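Local coordinates for peroxiredoxin (Akkermansia muciniphila, PDB 6KHX), which probably reduces hydrogen peroxide and organic hydroperoxides by way of a redox-active cysteine, as typical 2-Cys peroxiredoxins do, at residues A8-A13 with I109-Y113; F39-K43 with E133-R138. All coordinates share one frame; numbering follows the deposited sequence.

Contact 1: residues A8-A13 with I109-Y113; sequences APHFSA and ISADY
The phenol of Y113 donates a hydrogen bond to the carbonyl O of P9, OH to O 2.8 Å, meeting a lone pair in the carbonyl plane at a C=O...donor angle of 134°. A second polar link passes through a water that donates to H10 O and to D112 OD2; a carboxylate suits the place because its two oxygens can accept separately, OD1 weakly from N127 of the second subunit. Together the two links join the loop entering strand 13-17 of the thioredoxin-like fold to the last turn of helix 108-112. Two CH-pi contacts lead the apolar part. P9 lays CD over one face of the Y113 ring, toward its rim, 3.7 Å from the centroid; the closed proline ring holds this carbon in place. A8 CB packs against Y113 CZ at 4.1 Å. A phenylalanine at Y113 would probably keep the CH-pi contact with the proline but leave P9 O without its phenolic donor. I109 CD1 sits over a face of F11, 4.0 Å from the centroid, while CG2 of the same branched side chain reaches F11 CD2 at 3.6 Å. With chi1 at 60°, F11 CG lies between its backbone N and carbonyl carbon, which turns the ring onto the isoleucine.

Contact 2: residues F39-K43 with E133-R138; sequences FFYPK and ELIAYR
P42 lies against A136 and R138 where the chain leaves strand 35-40 of the thioredoxin-like fold, and it opens the PxxxTxxC sequence of peroxiredoxins, running through T46 to C49, probably the peroxidatic cysteine. Having no N-H, proline suits this exit from the sheet; its carbonyl O accepts from a water at 2.8 Å, and the same water accepts from A136 N, so one molecule serves both backbones. F40 O takes a hydrogen bond from R161 NH1, with a CA-H...O contact from R138 added at 3.2 Å (CA to O). R138 turns one face of its guanidinium to P42 CD, 3.6 Å from NH1; NE donates to F157 O and NH1 pairs with E52, bonds that fix the flat group over the proline, consistent with R138 being the active-site arginine of this family. Small A136 lets its CB approach F40 CB to 3.8 Å, and I135 CD1 touches both P42 CB and K43 CE. Extended beyond CG, the K43 chain carries its ammonium past I135 to two acids, E78 of the second subunit and E133. In the salt bridge with E133, K43 NZ approaches OE2 at 2.8 Å on the syn side, 15° out of the carboxylate plane, with OE1 more weakly bonded.

In the fold
From the N terminus the chain passes 8-13, then 39-43 on leaving strand 35-40, then 109-113, where contact 1 closes its loop, and at last 133-138, where contact 2 closes the second. The segments alternate, so the two loops cross, sharing the chain between 39-43 and 109-113. Contact 1 ties the entry loop to helix 108-112; contact 2 ties the end of a central strand to the approach to its antiparallel neighbour, strand 138-143. Their centres are 13 Å apart, and F40 joins them: its ring packs against Y113 and I109, while S110 touches both F40 and A136. Helix 108-112 thus lies between the entry loop and the strand-exit region.

Contact 1: residues A8-A13 with I109-Y113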
loop_
_atom_site.group_PDB
_atom_site.type_symbol
_atom_site.label_atom_id
_atom_site.label_comp_id
_atom_site.label_asym_id
_atom_site.label_seq_id
_atom_site.Cartn_x
_atom_site.Cartn_y
_atom_site.Cartn_z
ATOM N N ALA B 8 -8.671 26.765 21.421
ATOM C CA ALA B 8 -7.268 26.780 21.781
ATOM C C ALA B 8 -6.871 25.380 22.242
ATOM O O ALA B 8 -7.506 24.837 23.157
ATOM C CB ALA B 8 -7.010 27.804 22.886
ATOM N N PRO B 9 -5.832 24.779 21.664
ATOM C CA PRO B 9 -5.498 23.395 22.014
ATOM C C PRO B 9 -5.301 23.219 23.510
ATOM O O PRO B 9 -4.696 24.052 24.187
ATOM C CB PRO B 9 -4.207 23.132 21.230
ATOM C CG PRO B 9 -4.321 24.023 20.043
ATOM C CD PRO B 9 -5.011 25.276 20.546
ATOM N N HIS B 10 -5.824 22.109 24.015
ATOM C CA HIS B 10 -5.749 21.807 25.431
ATOM C C HIS B 10 -4.322 21.428 25.816
ATOM O O HIS B 10 -3.567 20.851 25.028
ATOM C CB HIS B 10 -6.714 20.663 25.757
ATOM C CG HIS B 10 -6.542 20.087 27.127
ATOM N ND1 HIS B 10 -7.067 20.678 28.258
ATOM C CD2 HIS B 10 -5.887 18.979 27.551
ATOM C CE1 HIS B 10 -6.753 19.953 29.317
ATOM N NE2 HIS B 10 -6.034 18.918 28.916
ATOM N N PHE B 11 -3.949 21.766 27.041
ATOM C CA PHE B 11 -2.692 21.277 27.576
ATOM C C PHE B 11 -2.827 21.171 29.085
ATOM O O PHE B 11 -3.804 21.629 29.677
ATOM C CB PHE B 11 -1.503 22.166 27.172
ATOM C CG PHE B 11 -1.597 23.603 27.648
ATOM C CD1 PHE B 11 -1.233 23.949 28.947
ATOM C CD2 PHE B 11 -1.981 24.611 26.781
ATOM C CE1 PHE B 11 -1.297 25.263 29.380
ATOM C CE2 PHE B 11 -2.043 25.928 27.209
ATOM C CZ PHE B 11 -1.703 26.254 28.509
ATOM N N SER B 12 -1.836 20.534 29.696
ATOM C CA SER B 12 -1.795 20.391 31.147
ATOM C C SER B 12 -0.332 20.172 31.500
ATOM O O SER B 12 0.242 19.136 31.144
ATOM C CB SER B 12 -2.677 19.237 31.621
ATOM O OG SER B 12 -2.577 19.056 33.026
ATOM N N ALA B 13 0.282 21.166 32.130
ATOM C CA ALA B 13 1.717 21.146 32.338
ATOM C C ALA B 13 2.043 21.750 33.695
ATOM O O ALA B 13 1.191 22.332 34.370
ATOM C CB ALA B 13 2.447 21.895 31.219
ATOM N N ILE B 109 2.963 21.931 23.455
ATOM C CA ILE B 109 2.086 23.099 23.429
ATOM C C ILE B 109 2.504 24.042 22.309
ATOM O O ILE B 109 1.675 24.510 21.516
ATOM C CB ILE B 109 2.095 23.816 24.790
ATOM C CG1 ILE B 109 1.804 22.837 25.921
ATOM C CG2 ILE B 109 1.059 24.922 24.802
ATOM C CD1 ILE B 109 1.954 23.460 27.293
ATOM N N SER B 110 3.803 24.337 22.235
ATOM C CA SER B 110 4.311 25.204 21.180
ATOM C C SER B 110 4.022 24.613 19.808
ATOM O O SER B 110 3.716 25.348 18.861
ATOM C CB SER B 110 5.812 25.429 21.372
ATOM O OG SER B 110 6.087 25.939 22.668
ATOM N N ALA B 111 4.122 23.287 19.678
ATOM C CA ALA B 111 3.773 22.632 18.422
ATOM C C ALA B 111 2.292 22.802 18.112
ATOM O O ALA B 111 1.917 23.169 16.994
ATOM C CB ALA B 111 4.148 21.153 18.474
ATOM N N ASP B 112 1.432 22.551 19.101
ATOM C CA ASP B 112 -0.010 22.624 18.882
ATOM C C ASP B 112 -0.464 24.032 18.530
ATOM O O ASP B 112 -1.420 24.202 17.763
ATOM C CB ASP B 112 -0.745 22.125 20.126
ATOM C CG ASP B 112 -0.643 20.624 20.295
ATOM O OD1 ASP B 112 -0.152 19.965 19.354
ATOM O OD2 ASP B 112 -1.021 20.108 21.372
ATOM N N TYR B 113 0.213 25.050 19.055
ATOM C CA TYR B 113 -0.155 26.426 18.766
ATOM C C TYR B 113 0.571 27.004 17.555
ATOM O O TYR B 113 0.341 28.169 17.209
ATOM C CB TYR B 113 0.086 27.292 20.006
ATOM C CG TYR B 113 -1.009 27.150 21.037
ATOM C CD1 TYR B 113 -1.063 26.045 21.881
ATOM C CD2 TYR B 113 -2.008 28.110 21.149
ATOM C CE1 TYR B 113 -2.074 25.908 22.819
ATOM C CE2 TYR B 113 -3.020 27.982 22.082
ATOM C CZ TYR B 113 -3.051 26.880 22.915
ATOM O OH TYR B 113 -4.066 26.764 23.845
HETATM O O HOH W 1 -0.946 21.255 23.786
#

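Contact 2: residues F39-K43 with E133-R138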
loop_
_atom_site.group_PDB
_atom_site.type_symbol
_atom_site.label_atom_id
_atom_site.label_comp_id
_atom_site.label_asym_id
_atom_site.label_seq_id
_atom_site.Cartn_x
_atom_site.Cartn_y
_atom_site.Cartn_z
ATOM N N PHE B 39 0.879 33.936 25.833
ATOM C CA PHE B 39 2.027 34.347 25.033
ATOM C C PHE B 39 3.228 33.437 25.279
ATOM O O PHE B 39 3.534 33.068 26.418
ATOM C CB PHE B 39 2.396 35.836 25.270
ATOM C CG PHE B 39 3.033 36.120 26.600
ATOM C CD1 PHE B 39 2.263 36.291 27.736
ATOM C CD2 PHE B 39 4.408 36.258 26.702
ATOM C CE1 PHE B 39 2.855 36.562 28.959
ATOM C CE2 PHE B 39 5.006 36.534 27.922
ATOM C CZ PHE B 39 4.229 36.685 29.051
ATOM N N PHE B 40 3.890 33.079 24.180
ATOM C CA PHE B 40 5.089 32.255 24.153
ATOM C C PHE B 40 6.307 33.132 23.891
ATOM O O PHE B 40 6.255 34.035 23.041
ATOM C CB PHE B 40 5.002 31.192 23.046
ATOM C CG PHE B 40 3.818 30.268 23.160
ATOM C CD1 PHE B 40 2.557 30.673 22.746
ATOM C CD2 PHE B 40 3.972 28.981 23.653
ATOM C CE1 PHE B 40 1.472 29.824 22.843
ATOM C CE2 PHE B 40 2.891 28.122 23.746
ATOM C CZ PHE B 40 1.640 28.541 23.339
ATOM N N TYR B 41 7.403 32.816 24.577
ATOM C CA TYR B 41 8.727 33.395 24.400
ATOM C C TYR B 41 9.749 32.270 24.320
ATOM O O TYR B 41 9.505 31.169 24.823
ATOM C CB TYR B 41 9.081 34.350 25.551
ATOM C CG TYR B 41 9.164 33.687 26.904
ATOM C CD1 TYR B 41 8.018 33.452 27.656
ATOM C CD2 TYR B 41 10.389 33.302 27.435
ATOM C CE1 TYR B 41 8.087 32.848 28.897
ATOM C CE2 TYR B 41 10.472 32.701 28.673
ATOM C CZ TYR B 41 9.321 32.474 29.403
ATOM O OH TYR B 41 9.402 31.869 30.641
ATOM N N PRO B 42 10.926 32.522 23.705
ATOM C CA PRO B 42 11.861 31.417 23.416
ATOM C C PRO B 42 12.635 30.839 24.594
ATOM O O PRO B 42 12.663 29.614 24.754
ATOM C CB PRO B 42 12.825 32.036 22.391
ATOM C CG PRO B 42 12.712 33.504 22.585
ATOM C CD PRO B 42 11.295 33.755 22.986
ATOM N N LYS B 43 13.282 31.670 25.410
ATOM C CA LYS B 43 14.237 31.146 26.380
ATOM C C LYS B 43 14.214 31.958 27.669
ATOM O O LYS B 43 14.254 33.192 27.626
ATOM C CB LYS B 43 15.652 31.174 25.796
ATOM C CG LYS B 43 16.035 29.984 24.940
ATOM C CD LYS B 43 17.436 30.173 24.386
ATOM C CE LYS B 43 17.686 29.278 23.195
ATOM N NZ LYS B 43 18.974 29.601 22.536
ATOM N N GLU B 133 16.765 25.554 16.474
ATOM C CA GLU B 133 16.385 25.260 17.844
ATOM C C GLU B 133 14.875 25.088 17.922
ATOM O O GLU B 133 14.123 25.912 17.389
ATOM C CB GLU B 133 16.835 26.382 18.774
ATOM C CG GLU B 133 18.320 26.414 19.032
ATOM C CD GLU B 133 18.703 27.552 19.950
ATOM O OE1 GLU B 133 18.499 28.724 19.566
ATOM O OE2 GLU B 133 19.199 27.279 21.059
ATOM N N LEU B 134 14.433 24.018 18.581
ATOM C CA LEU B 134 13.008 23.805 18.828
ATOM C C LEU B 134 12.628 24.616 20.064
ATOM O O LEU B 134 12.469 24.095 21.171
ATOM C CB LEU B 134 12.698 22.322 18.997
ATOM C CG LEU B 134 13.029 21.412 17.808
ATOM C CD1 LEU B 134 12.830 19.957 18.183
ATOM C CD2 LEU B 134 12.193 21.765 16.583
ATOM N N ILE B 135 12.502 25.930 19.858
ATOM C CA ILE B 135 12.043 26.867 20.875
ATOM C C ILE B 135 10.912 27.690 20.275
ATOM O O ILE B 135 10.729 27.741 19.056
ATOM C CB ILE B 135 13.166 27.795 21.391
ATOM C CG1 ILE B 135 13.770 28.599 20.241
ATOM C CG2 ILE B 135 14.254 26.996 22.096
ATOM C CD1 ILE B 135 14.958 29.440 20.665
ATOM N N ALA B 136 10.140 28.329 21.151
ATOM C CA ALA B 136 8.953 29.060 20.722
ATOM C C ALA B 136 9.302 30.467 20.248
ATOM O O ALA B 136 10.112 31.167 20.865
ATOM C CB ALA B 136 7.934 29.138 21.859
ATOM N N TYR B 137 8.677 30.876 19.145
ATOM C CA TYR B 137 8.709 32.264 18.716
ATOM C C TYR B 137 7.809 33.110 19.620
ATOM O O TYR B 137 7.068 32.597 20.465
ATOM C CB TYR B 137 8.250 32.390 17.263
ATOM C CG TYR B 137 9.326 32.156 16.223
ATOM C CD1 TYR B 137 10.402 33.033 16.096
ATOM C CD2 TYR B 137 9.254 31.079 15.344
ATOM C CE1 TYR B 137 11.385 32.831 15.134
ATOM C CE2 TYR B 137 10.231 30.871 14.379
ATOM C CZ TYR B 137 11.293 31.750 14.283
ATOM O OH TYR B 137 12.264 31.554 13.329
ATOM N N ARG B 138 7.875 34.432 19.435
ATOM C CA ARG B 138 7.100 35.361 20.261
ATOM C C ARG B 138 5.652 35.339 19.785
ATOM O O ARG B 138 5.204 36.160 18.977
ATOM C CB ARG B 138 7.703 36.761 20.225
ATOM C CG ARG B 138 9.101 36.771 20.792
ATOM C CD ARG B 138 9.669 38.149 21.022
ATOM N NE ARG B 138 11.105 38.017 21.213
ATOM C CZ ARG B 138 11.682 37.599 22.335
ATOM N NH1 ARG B 138 10.946 37.297 23.399
ATOM N NH2 ARG B 138 13.003 37.490 22.390
HETATM O O HOH W 2 10.585 27.957 23.950
#